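Local atomic coordinates of erythropoietin (Homo sapiens, PDB entry 1EER), a protein that acts as a hormone that binds and dimerizes the erythropoietin receptor, activating JAK2 and so regulating the proliferation and differentiation of red blood cells. Residues V63-A68 / S120-A125; K20-I25 / K140-Y145; A79-S84 / P90-V95; R4-S9 / T106-A111. The protein carries 5 engineered substitutions. All coordinates share one frame; numbering follows the deposited sequence.

Contact 1: residues V63-A68 / S120-A125; sequences VWQGLA and SNSDAA. Engineered in segment 120-125: Asn121 (natural residue Pro), Ser122 (natural residue Pro).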
# COMPACT_ATOMS: atom_id res chain seq x y z
N VAL A 63 5.47 14.17 -12.64
CA VAL A 63 4.78 12.89 -12.44
C VAL A 63 4.15 12.28 -13.71
O VAL A 63 4.36 11.11 -14.01
CB VAL A 63 3.69 13.02 -11.33
CG1 VAL A 63 2.87 11.73 -11.22
CG2 VAL A 63 4.37 13.34 -10.00
N TRP A 64 3.40 13.09 -14.44
CA TRP A 64 2.75 12.62 -15.64
C TRP A 64 3.75 12.12 -16.68
O TRP A 64 3.62 11.02 -17.20
CB TRP A 64 1.88 13.73 -16.24
CG TRP A 64 1.17 13.27 -17.45
CD1 TRP A 64 1.47 13.58 -18.74
CD2 TRP A 64 0.09 12.34 -17.50
NE1 TRP A 64 0.64 12.90 -19.60
CE2 TRP A 64 -0.22 12.13 -18.86
CE3 TRP A 64 -0.65 11.66 -16.52
CZ2 TRP A 64 -1.24 11.27 -19.27
CZ3 TRP A 64 -1.66 10.81 -16.93
CH2 TRP A 64 -1.95 10.62 -18.29
N GLN A 65 4.76 12.93 -16.98
CA GLN A 65 5.75 12.51 -17.95
C GLN A 65 6.57 11.35 -17.41
O GLN A 65 6.83 10.39 -18.13
CB GLN A 65 6.65 13.66 -18.32
CG GLN A 65 5.94 14.72 -19.10
CD GLN A 65 6.84 15.87 -19.42
OE1 GLN A 65 6.38 17.00 -19.60
NE2 GLN A 65 8.14 15.61 -19.48
N GLY A 66 6.98 11.45 -16.15
CA GLY A 66 7.77 10.38 -15.56
C GLY A 66 7.06 9.04 -15.63
O GLY A 66 7.67 8.01 -15.94
N LEU A 67 5.76 9.06 -15.33
CA LEU A 67 4.93 7.85 -15.36
C LEU A 67 4.84 7.28 -16.76
O LEU A 67 4.85 6.06 -16.94
CB LEU A 67 3.52 8.18 -14.86
CG LEU A 67 2.64 7.02 -14.43
CD1 LEU A 67 3.17 6.40 -13.15
CD2 LEU A 67 1.21 7.52 -14.26
N ALA A 68 4.76 8.17 -17.76
CA ALA A 68 4.69 7.76 -19.15
C ALA A 68 5.96 7.00 -19.54
O ALA A 68 5.90 5.94 -20.16
CB ALA A 68 4.52 8.98 -20.04
N SER A 120 0.23 21.88 -20.35
CA SER A 120 0.22 23.34 -20.38
C SER A 120 1.45 23.92 -19.70
O SER A 120 2.11 24.81 -20.23
CB SER A 120 -1.05 23.86 -19.72
OG SER A 120 -2.19 23.47 -20.46
N ASN A 121 1.76 23.41 -18.51
CA ASN A 121 2.92 23.88 -17.74
C ASN A 121 4.19 23.54 -18.51
O ASN A 121 5.28 24.03 -18.19
CB ASN A 121 2.95 23.20 -16.37
CG ASN A 121 2.87 24.19 -15.21
OD1 ASN A 121 2.06 25.12 -15.23
ND2 ASN A 121 3.70 23.98 -14.20
N SER A 122 4.04 22.72 -19.55
CA SER A 122 5.16 22.28 -20.37
C SER A 122 5.00 22.69 -21.83
O SER A 122 5.58 22.06 -22.70
CB SER A 122 5.28 20.76 -20.32
OG SER A 122 6.21 20.34 -19.33
N ASP A 123 4.24 23.75 -22.09
CA ASP A 123 4.02 24.18 -23.48
C ASP A 123 5.01 25.21 -24.03
O ASP A 123 4.82 25.73 -25.13
CB ASP A 123 2.59 24.69 -23.66
CG ASP A 123 2.29 25.91 -22.81
OD1 ASP A 123 3.24 26.51 -22.26
OD2 ASP A 123 1.10 26.26 -22.68
N ALA A 124 6.07 25.49 -23.26
CA ALA A 124 7.10 26.44 -23.67
C ALA A 124 8.42 25.70 -23.81
O ALA A 124 8.67 24.72 -23.10
CB ALA A 124 7.24 27.56 -22.65
N ALA A 125 9.26 26.13 -24.74
CA ALA A 125 10.56 25.49 -24.95
C ALA A 125 11.35 25.51 -23.65
O ALA A 125 11.21 26.43 -22.85
CB ALA A 125 11.33 26.22 -26.06
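Gln65, on helix 56-82, and Ser122, in the loop that follows helix 114-120, keep their backbones well apart, 10.1 Å from CA to CA at the nearest. Ser122 sits at the third position of a type I turn running from Ser120 to Asp123; both it and Asn121 before it are engineered replacements for proline. The backbone bond expected to close this turn is doubtful, because the Ser120 carbonyl oxygen is crowded in the model.

The two segments are joined by polar side-chain ends, and just 47 Å² of surface is buried between them. The Gln65 side chain starts beside its own backbone N (chi1 -69°) and then runs straight on (chi2 178°), which carries the amide well clear of the helix surface. Its OE1 accepts a weak hydrogen bond, 3.4 Å long, from Ser122 OG. Ser122 CB follows behind its hydroxyl, 4.0 Å from Gln65 OE1.

Erythropoietin is a long-chain four-helix-bundle cytokine with up-up-down-down connectivity, and this contact touches that bundle from outside. The 120-125 segment belongs to the long crossover between helix 91-111 and helix 138-161, while Gln65 lies on the outward side of helix 56-82. Other side chains of the 63-68 turn face elsewhere: Val63 and Leu67 pack inward against helices 91-111 and 138-161, and Trp64 lies against the short helix 114-120 through Ala114, Gln115 and Ala118. Val61 of helix 56-82 also touches the side chains of Asn121 and Ser122.

Contact 2: residues K20-I25 / K140-Y145; sequences KEAEKI and KLFRVY. Engineered in segment 20-25: Lys24 (natural residue Asn).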
# COMPACT_ATOMS: atom_id res chain seq x y z
N LYS A 20 6.25 -2.41 -3.93
CA LYS A 20 7.17 -2.72 -2.83
C LYS A 20 7.53 -4.20 -2.91
O LYS A 20 8.70 -4.57 -2.78
CB LYS A 20 6.49 -2.42 -1.49
CG LYS A 20 7.34 -2.68 -0.25
CD LYS A 20 6.74 -1.95 0.94
CE LYS A 20 7.10 -2.61 2.25
NZ LYS A 20 8.53 -2.40 2.61
N GLU A 21 6.52 -5.04 -3.14
CA GLU A 21 6.74 -6.48 -3.22
C GLU A 21 7.59 -6.79 -4.45
O GLU A 21 8.48 -7.64 -4.41
CB GLU A 21 5.40 -7.21 -3.28
CG GLU A 21 5.51 -8.73 -3.33
CD GLU A 21 6.16 -9.34 -2.10
OE1 GLU A 21 6.26 -8.63 -1.07
OE2 GLU A 21 6.58 -10.52 -2.15
N ALA A 22 7.33 -6.08 -5.55
CA ALA A 22 8.10 -6.29 -6.76
C ALA A 22 9.56 -5.96 -6.46
O ALA A 22 10.46 -6.77 -6.69
CB ALA A 22 7.57 -5.40 -7.88
N GLU A 23 9.79 -4.75 -5.94
CA GLU A 23 11.13 -4.31 -5.60
C GLU A 23 11.79 -5.27 -4.61
O GLU A 23 12.93 -5.71 -4.80
CB GLU A 23 11.08 -2.89 -5.02
CG GLU A 23 12.32 -2.47 -4.24
CD GLU A 23 12.22 -2.82 -2.76
OE1 GLU A 23 11.28 -2.31 -2.10
OE2 GLU A 23 13.06 -3.60 -2.26
N LYS A 24 11.06 -5.62 -3.55
CA LYS A 24 11.61 -6.52 -2.55
C LYS A 24 12.03 -7.86 -3.14
O LYS A 24 13.13 -8.35 -2.87
CB LYS A 24 10.59 -6.74 -1.43
CG LYS A 24 11.05 -7.71 -0.34
CD LYS A 24 9.87 -8.17 0.51
CE LYS A 24 9.29 -9.50 0.00
NZ LYS A 24 7.91 -9.76 0.51
N ILE A 25 11.16 -8.45 -3.95
CA ILE A 25 11.44 -9.74 -4.57
C ILE A 25 12.63 -9.70 -5.55
O ILE A 25 13.38 -10.68 -5.67
CB ILE A 25 10.17 -10.28 -5.29
CG1 ILE A 25 9.09 -10.59 -4.25
CG2 ILE A 25 10.51 -11.50 -6.12
CD1 ILE A 25 9.49 -11.61 -3.19
N LYS A 140 16.64 -2.99 -10.78
CA LYS A 140 16.62 -1.54 -10.80
C LYS A 140 15.30 -1.04 -11.36
O LYS A 140 14.78 -0.03 -10.90
CB LYS A 140 17.78 -0.97 -11.62
CG LYS A 140 17.92 0.54 -11.42
CD LYS A 140 19.17 1.13 -12.04
CE LYS A 140 18.95 2.61 -12.31
NZ LYS A 140 20.21 3.36 -12.53
N LEU A 141 14.76 -1.75 -12.34
CA LEU A 141 13.48 -1.36 -12.95
C LEU A 141 12.39 -1.33 -11.88
O LEU A 141 11.65 -0.37 -11.76
CB LEU A 141 13.11 -2.36 -14.06
CG LEU A 141 11.84 -2.16 -14.91
CD1 LEU A 141 11.72 -0.71 -15.36
CD2 LEU A 141 11.90 -3.08 -16.12
N PHE A 142 12.30 -2.40 -11.10
CA PHE A 142 11.29 -2.48 -10.07
C PHE A 142 11.54 -1.55 -8.89
O PHE A 142 10.59 -1.05 -8.29
CB PHE A 142 11.15 -3.92 -9.60
CG PHE A 142 10.29 -4.75 -10.51
CD1 PHE A 142 8.98 -4.38 -10.77
CD2 PHE A 142 10.80 -5.88 -11.13
CE1 PHE A 142 8.17 -5.12 -11.65
CE2 PHE A 142 10.00 -6.64 -12.01
CZ PHE A 142 8.69 -6.26 -12.27
N ARG A 143 12.81 -1.31 -8.55
CA ARG A 143 13.13 -0.41 -7.45
C ARG A 143 12.69 1.00 -7.86
O ARG A 143 12.15 1.76 -7.06
CB ARG A 143 14.63 -0.43 -7.16
CG ARG A 143 15.08 0.61 -6.13
CD ARG A 143 16.56 0.47 -5.79
NE ARG A 143 17.44 0.81 -6.91
CZ ARG A 143 18.26 -0.05 -7.50
NH1 ARG A 143 18.31 -1.30 -7.08
NH2 ARG A 143 19.05 0.34 -8.50
N VAL A 144 12.90 1.33 -9.13
CA VAL A 144 12.52 2.64 -9.66
C VAL A 144 10.98 2.74 -9.68
O VAL A 144 10.40 3.80 -9.38
CB VAL A 144 13.07 2.83 -11.12
CG1 VAL A 144 12.31 3.93 -11.85
CG2 VAL A 144 14.56 3.15 -11.08
N TYR A 145 10.33 1.64 -10.05
CA TYR A 145 8.87 1.57 -10.11
C TYR A 145 8.30 1.93 -8.74
O TYR A 145 7.41 2.77 -8.64
CB TYR A 145 8.44 0.15 -10.51
CG TYR A 145 6.95 -0.13 -10.44
CD1 TYR A 145 6.03 0.71 -11.05
CD2 TYR A 145 6.47 -1.28 -9.81
CE1 TYR A 145 4.66 0.42 -11.04
CE2 TYR A 145 5.10 -1.59 -9.79
CZ TYR A 145 4.20 -0.73 -10.41
OH TYR A 145 2.85 -1.01 -10.39
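Apolar packing between Ala22 and Phe142 forms the buried side of this helix-helix contact. The Ala22 methyl approaches the aromatic ring obliquely near its CG-CD1-CE1 side, with Ala22 CB 3.4 Å from Phe142 CD1 and 3.8 Å from Phe142 CE1. With CG anti to the carbonyl carbon (chi1 -81°), the ring is turned so that its CD1 side meets that methyl. It also meets Leu91, His94 and Val95 of helix 91-111.

Close backbone packing comes next. Glu23 and Arg143 have their CA atoms 4.8 Å apart, and the aliphatic stem of Glu23 lies over the other helix: Glu23 CB is 3.8 Å from the Phe142 carbonyl oxygen and Glu23 CG is 3.9 Å from Arg143 CA. The two helices are roughly antiparallel, 149° between their directions, and their local axes come within 7.9 Å. They are the first and last long helices of the four-helix cytokine bundle, and the small Ala22 is consistent with their close approach.

Charged groups lie toward the outer side. A bend at chi2 (-90°) leads the Glu23 carboxylate away from helix 138-161, so the residue contributes its methylenes to the packing. Arg143 likewise leads its guanidinium outward, with Lys140 CA over one face of that group. Arg143 NH2 and Lys140 NZ each form a salt bridge with an acidic side chain of another protein chain, consistent with a receptor-binding surface.

Contact 3: residues A79-S84 / P90-V95; sequences ALLVKS and PLQLHV. Engineered in segment 79-84: Lys83 (natural residue Asn).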
# COMPACT_ATOMS: atom_id res chain seq x y z
N ALA A 79 8.12 -7.21 -23.00
CA ALA A 79 8.42 -7.83 -24.29
C ALA A 79 9.79 -8.50 -24.27
O ALA A 79 10.00 -9.52 -24.92
CB ALA A 79 8.36 -6.80 -25.39
N LEU A 80 10.73 -7.91 -23.54
CA LEU A 80 12.07 -8.48 -23.45
C LEU A 80 11.99 -9.81 -22.72
O LEU A 80 12.76 -10.73 -22.97
CB LEU A 80 12.99 -7.52 -22.68
CG LEU A 80 13.81 -6.54 -23.52
CD1 LEU A 80 14.48 -5.53 -22.60
CD2 LEU A 80 14.83 -7.30 -24.32
N LEU A 81 11.03 -9.89 -21.81
CA LEU A 81 10.81 -11.10 -21.02
C LEU A 81 10.06 -12.16 -21.81
O LEU A 81 10.31 -13.35 -21.63
CB LEU A 81 10.02 -10.76 -19.75
CG LEU A 81 10.21 -11.73 -18.59
CD1 LEU A 81 11.67 -11.76 -18.20
CD2 LEU A 81 9.33 -11.30 -17.40
N VAL A 82 9.14 -11.73 -22.67
CA VAL A 82 8.39 -12.69 -23.48
C VAL A 82 9.36 -13.48 -24.34
O VAL A 82 9.13 -14.64 -24.66
CB VAL A 82 7.34 -11.98 -24.37
CG1 VAL A 82 8.00 -11.41 -25.62
CG2 VAL A 82 6.25 -12.95 -24.75
N LYS A 83 10.47 -12.83 -24.69
CA LYS A 83 11.50 -13.46 -25.50
C LYS A 83 12.48 -14.21 -24.60
O LYS A 83 12.79 -13.75 -23.50
CB LYS A 83 12.25 -12.41 -26.31
CG LYS A 83 11.36 -11.34 -26.93
CD LYS A 83 10.43 -11.93 -27.98
CE LYS A 83 10.21 -10.96 -29.14
NZ LYS A 83 11.49 -10.32 -29.58
N SER A 84 12.96 -15.35 -25.09
CA SER A 84 13.92 -16.17 -24.37
C SER A 84 13.28 -17.09 -23.34
O SER A 84 12.11 -16.95 -23.00
CB SER A 84 14.97 -15.29 -23.67
OG SER A 84 16.22 -15.94 -23.56
N PRO A 90 9.83 -15.64 -10.86
CA PRO A 90 9.00 -14.63 -10.20
C PRO A 90 8.68 -13.40 -11.03
O PRO A 90 7.61 -12.81 -10.89
CB PRO A 90 9.81 -14.26 -8.95
CG PRO A 90 10.90 -15.30 -8.84
CD PRO A 90 11.15 -15.76 -10.22
N LEU A 91 9.62 -13.01 -11.89
CA LEU A 91 9.47 -11.82 -12.72
C LEU A 91 8.14 -11.62 -13.44
O LEU A 91 7.58 -10.53 -13.42
CB LEU A 91 10.59 -11.78 -13.77
CG LEU A 91 11.96 -11.31 -13.28
CD1 LEU A 91 12.93 -11.30 -14.44
CD2 LEU A 91 11.85 -9.94 -12.67
N GLN A 92 7.63 -12.67 -14.08
CA GLN A 92 6.39 -12.56 -14.85
C GLN A 92 5.21 -11.85 -14.20
O GLN A 92 4.73 -10.84 -14.73
CB GLN A 92 5.94 -13.94 -15.34
CG GLN A 92 4.92 -13.87 -16.48
CD GLN A 92 5.45 -13.14 -17.71
OE1 GLN A 92 4.98 -12.05 -18.06
NE2 GLN A 92 6.43 -13.74 -18.38
N LEU A 93 4.73 -12.36 -13.07
CA LEU A 93 3.57 -11.75 -12.43
C LEU A 93 3.78 -10.32 -11.98
O LEU A 93 2.87 -9.50 -12.10
CB LEU A 93 3.08 -12.59 -11.24
CG LEU A 93 4.11 -13.24 -10.32
CD1 LEU A 93 3.49 -13.40 -8.94
CD2 LEU A 93 4.56 -14.59 -10.90
N HIS A 94 4.98 -10.01 -11.48
CA HIS A 94 5.28 -8.66 -11.02
C HIS A 94 5.23 -7.70 -12.20
O HIS A 94 4.78 -6.57 -12.06
CB HIS A 94 6.66 -8.60 -10.36
CG HIS A 94 6.76 -9.42 -9.11
ND1 HIS A 94 6.11 -9.08 -7.94
CD2 HIS A 94 7.43 -10.56 -8.85
CE1 HIS A 94 6.38 -9.99 -7.02
NE2 HIS A 94 7.18 -10.90 -7.54
N VAL A 95 5.68 -8.16 -13.36
CA VAL A 95 5.66 -7.33 -14.57
C VAL A 95 4.22 -7.13 -15.06
O VAL A 95 3.84 -6.04 -15.50
CB VAL A 95 6.49 -7.97 -15.70
CG1 VAL A 95 6.30 -7.20 -16.98
CG2 VAL A 95 7.96 -8.01 -15.31
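Leu81, in the last turn of helix 56-82, reaches across to Leu91, Gln92 and Val95 at the start of helix 91-111. Its CB points toward that helix and, with CG, acts as a stem, for the close approaches belong to the two terminal methyls. The first torsion turns CG away from the backbone N (chi1 -156°), and the fork at CG then sends the two methyls to different parts of the opposing turn.

Leu81 CD1 meets the end of Leu91, 4.0 Å from Leu91 CD1. The other methyl has the wider set of neighbours: Leu81 CD2 lies 3.9 Å from Leu91 CB, near the root of that side chain, and 4.1 Å from Val95 CG2, one helical turn farther on. The leucine side chains cross at a slant, so Leu81 touches Leu91 at both its base and its tip.

Gln92, itself exposed, meets the same methyl. Its chain bends at chi2 (59°), bringing the amide end back so that Gln92 NE2 lies 3.9 Å from Leu81 CD2. Here the two side chains run past one another in opposite directions, and the amide meets the methyl by van der Waals contact. In total, 163 Å² is buried between the segments.

Only five residues separate the segments, which form the two sides of the short connection between the antiparallel helices 56-82 and 91-111. Phe138 of helix 138-161 packs on both Leu81 and Leu91, while Leu80 turns to Glu37 and Ile39 of strand 34-41. On the other flank, Pro90 and His94 touch Ile25 of helix 9-25.

Contact 4: residues R4-S9 / T106-A111; sequences RLICDS and TTLLRA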
# COMPACT_ATOMS: atom_id res chain seq x y z
N ARG A 4 -12.04 12.30 -6.69
CA ARG A 4 -12.39 10.90 -6.92
C ARG A 4 -11.25 9.87 -6.79
O ARG A 4 -10.09 10.20 -6.56
CB ARG A 4 -13.09 10.75 -8.27
CG ARG A 4 -13.93 11.95 -8.67
CD ARG A 4 -15.42 11.70 -8.53
NE ARG A 4 -16.17 12.96 -8.57
CZ ARG A 4 -16.70 13.50 -9.67
NH1 ARG A 4 -16.57 12.88 -10.84
NH2 ARG A 4 -17.35 14.65 -9.60
N LEU A 5 -11.65 8.61 -6.94
CA LEU A 5 -10.83 7.40 -6.85
C LEU A 5 -9.36 7.44 -6.45
O LEU A 5 -8.96 6.68 -5.57
CB LEU A 5 -10.98 6.60 -8.15
CG LEU A 5 -12.40 6.07 -8.37
CD1 LEU A 5 -13.17 7.05 -9.25
CD2 LEU A 5 -12.36 4.72 -9.02
N ILE A 6 -8.54 8.28 -7.07
CA ILE A 6 -7.13 8.29 -6.68
C ILE A 6 -6.90 9.04 -5.38
O ILE A 6 -5.87 8.88 -4.73
CB ILE A 6 -6.21 8.89 -7.79
CG1 ILE A 6 -4.83 8.25 -7.69
CG2 ILE A 6 -6.13 10.40 -7.67
CD1 ILE A 6 -3.86 8.67 -8.79
N CYS A 7 -7.89 9.85 -5.00
CA CYS A 7 -7.80 10.62 -3.76
C CYS A 7 -8.11 9.75 -2.56
O CYS A 7 -8.09 10.22 -1.42
CB CYS A 7 -8.75 11.81 -3.82
SG CYS A 7 -8.10 13.07 -4.95
N ASP A 8 -8.40 8.48 -2.82
CA ASP A 8 -8.69 7.54 -1.75
C ASP A 8 -7.37 6.80 -1.54
O ASP A 8 -6.98 5.95 -2.34
CB ASP A 8 -9.79 6.57 -2.17
CG ASP A 8 -10.13 5.56 -1.08
OD1 ASP A 8 -9.21 5.09 -0.38
OD2 ASP A 8 -11.32 5.23 -0.93
N SER A 9 -6.69 7.16 -0.46
CA SER A 9 -5.41 6.56 -0.12
C SER A 9 -5.32 5.05 -0.38
O SER A 9 -4.38 4.58 -1.04
CB SER A 9 -5.09 6.84 1.35
OG SER A 9 -4.32 8.02 1.47
N THR A 106 -2.28 5.63 -14.71
CA THR A 106 -2.31 6.62 -15.79
C THR A 106 -3.71 7.20 -15.97
O THR A 106 -3.88 8.41 -16.15
CB THR A 106 -1.89 6.01 -17.13
OG1 THR A 106 -0.55 5.49 -17.04
CG2 THR A 106 -1.97 7.06 -18.23
N THR A 107 -4.71 6.33 -15.95
CA THR A 107 -6.09 6.76 -16.12
C THR A 107 -6.48 7.56 -14.89
O THR A 107 -7.11 8.62 -15.00
CB THR A 107 -7.04 5.54 -16.27
OG1 THR A 107 -6.73 4.82 -17.47
CG2 THR A 107 -8.49 6.01 -16.34
N LEU A 108 -6.09 7.06 -13.73
CA LEU A 108 -6.39 7.71 -12.45
C LEU A 108 -5.81 9.13 -12.35
O LEU A 108 -6.48 10.06 -11.88
CB LEU A 108 -5.85 6.84 -11.31
CG LEU A 108 -6.85 6.18 -10.34
CD1 LEU A 108 -8.19 5.93 -11.03
CD2 LEU A 108 -6.25 4.88 -9.83
N LEU A 109 -4.56 9.30 -12.79
CA LEU A 109 -3.88 10.59 -12.75
C LEU A 109 -4.53 11.64 -13.64
O LEU A 109 -4.68 12.80 -13.25
CB LEU A 109 -2.43 10.43 -13.19
CG LEU A 109 -1.37 10.85 -12.19
CD1 LEU A 109 -1.83 10.52 -10.78
CD2 LEU A 109 -0.08 10.13 -12.52
N ARG A 110 -4.88 11.23 -14.85
CA ARG A 110 -5.49 12.13 -15.81
C ARG A 110 -6.76 12.73 -15.23
O ARG A 110 -6.99 13.92 -15.34
CB ARG A 110 -5.83 11.37 -17.10
CG ARG A 110 -6.76 12.11 -18.03
CD ARG A 110 -6.99 11.31 -19.29
NE ARG A 110 -5.75 10.72 -19.78
CZ ARG A 110 -5.66 9.51 -20.30
NH1 ARG A 110 -6.74 8.75 -20.40
NH2 ARG A 110 -4.48 9.05 -20.71
N ALA A 111 -7.58 11.89 -14.63
CA ALA A 111 -8.83 12.35 -14.03
C ALA A 111 -8.49 13.38 -12.98
O ALA A 111 -9.29 14.27 -12.71
CB ALA A 111 -9.57 11.18 -13.41
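Ile6 and Leu108 mark the closest backbone approach, with their CA atoms 5.8 Å apart: the chain before helix 9-25 makes a short 3-10 turn at residues 6-7 and presses it against the later part of helix 91-111. A backbone bond from Cys7 N to Arg4 O, 2.7 Å long, stabilises the turn.

Ile6 and Leu108 have the largest shares of the contact, and Ile6 meets both Leu108 and Leu109. Its CG1 branch runs out roughly extended, with CG1 near anti to the backbone N (chi1 -151°), laying the side chain across both leucines. The root of this branch rests on Leu108, whose CG is 3.8 Å from Ile6 CB. Farther out, Ile6 CD1 lies 3.7 Å from Leu108 CB and 3.4 Å from Leu109 CD1, the latter closer than usual van der Waals contact. Leu109 CB starts out away from the turn, yet its methyl end swings back to complete this tight meeting. At the outer edge, Leu5 CB touches Leu108 CD1 at 4.1 Å.

The inner side continues into the bundle, where Leu109 packs on Val63, Trp64 and Leu67 of helix 56-82, and both Ile6 and Leu109 touch Thr157. On the outer side, Leu5 and Leu108 pack on aromatic side chains of another protein chain.

Asp8, just beyond the turn, is the N-cap of helix 9-25, with OD1 weakly bonded to Arg10 N. Ile6 packing and the Cys7-Cys161 disulfide both join the segment before helix 9-25 to one end of the up-up-down-down four-helix bundle of the cytokine family.

Overall arrangement
Contact 4 is largely buried and wholly apolar across its segments, whereas contact 1 is a surface touch resting on a weak bond between helix 56-82 and the crossover loop. Contacts 2 and 3 fall between them, partly buried, with hydrocarbon packing inside and charged or amide groups toward the outside. Contacts 1 and 3 share helix 56-82, and contacts 3 and 4 share helix 91-111. Contacts 2 and 3 touch each other on the same side of the chain's centre; contacts 1 and 4 touch between helices 56-82 and 91-111. Contacts 1 and 2, their centres 24 Å apart, lie on opposite sides of the chain's centre.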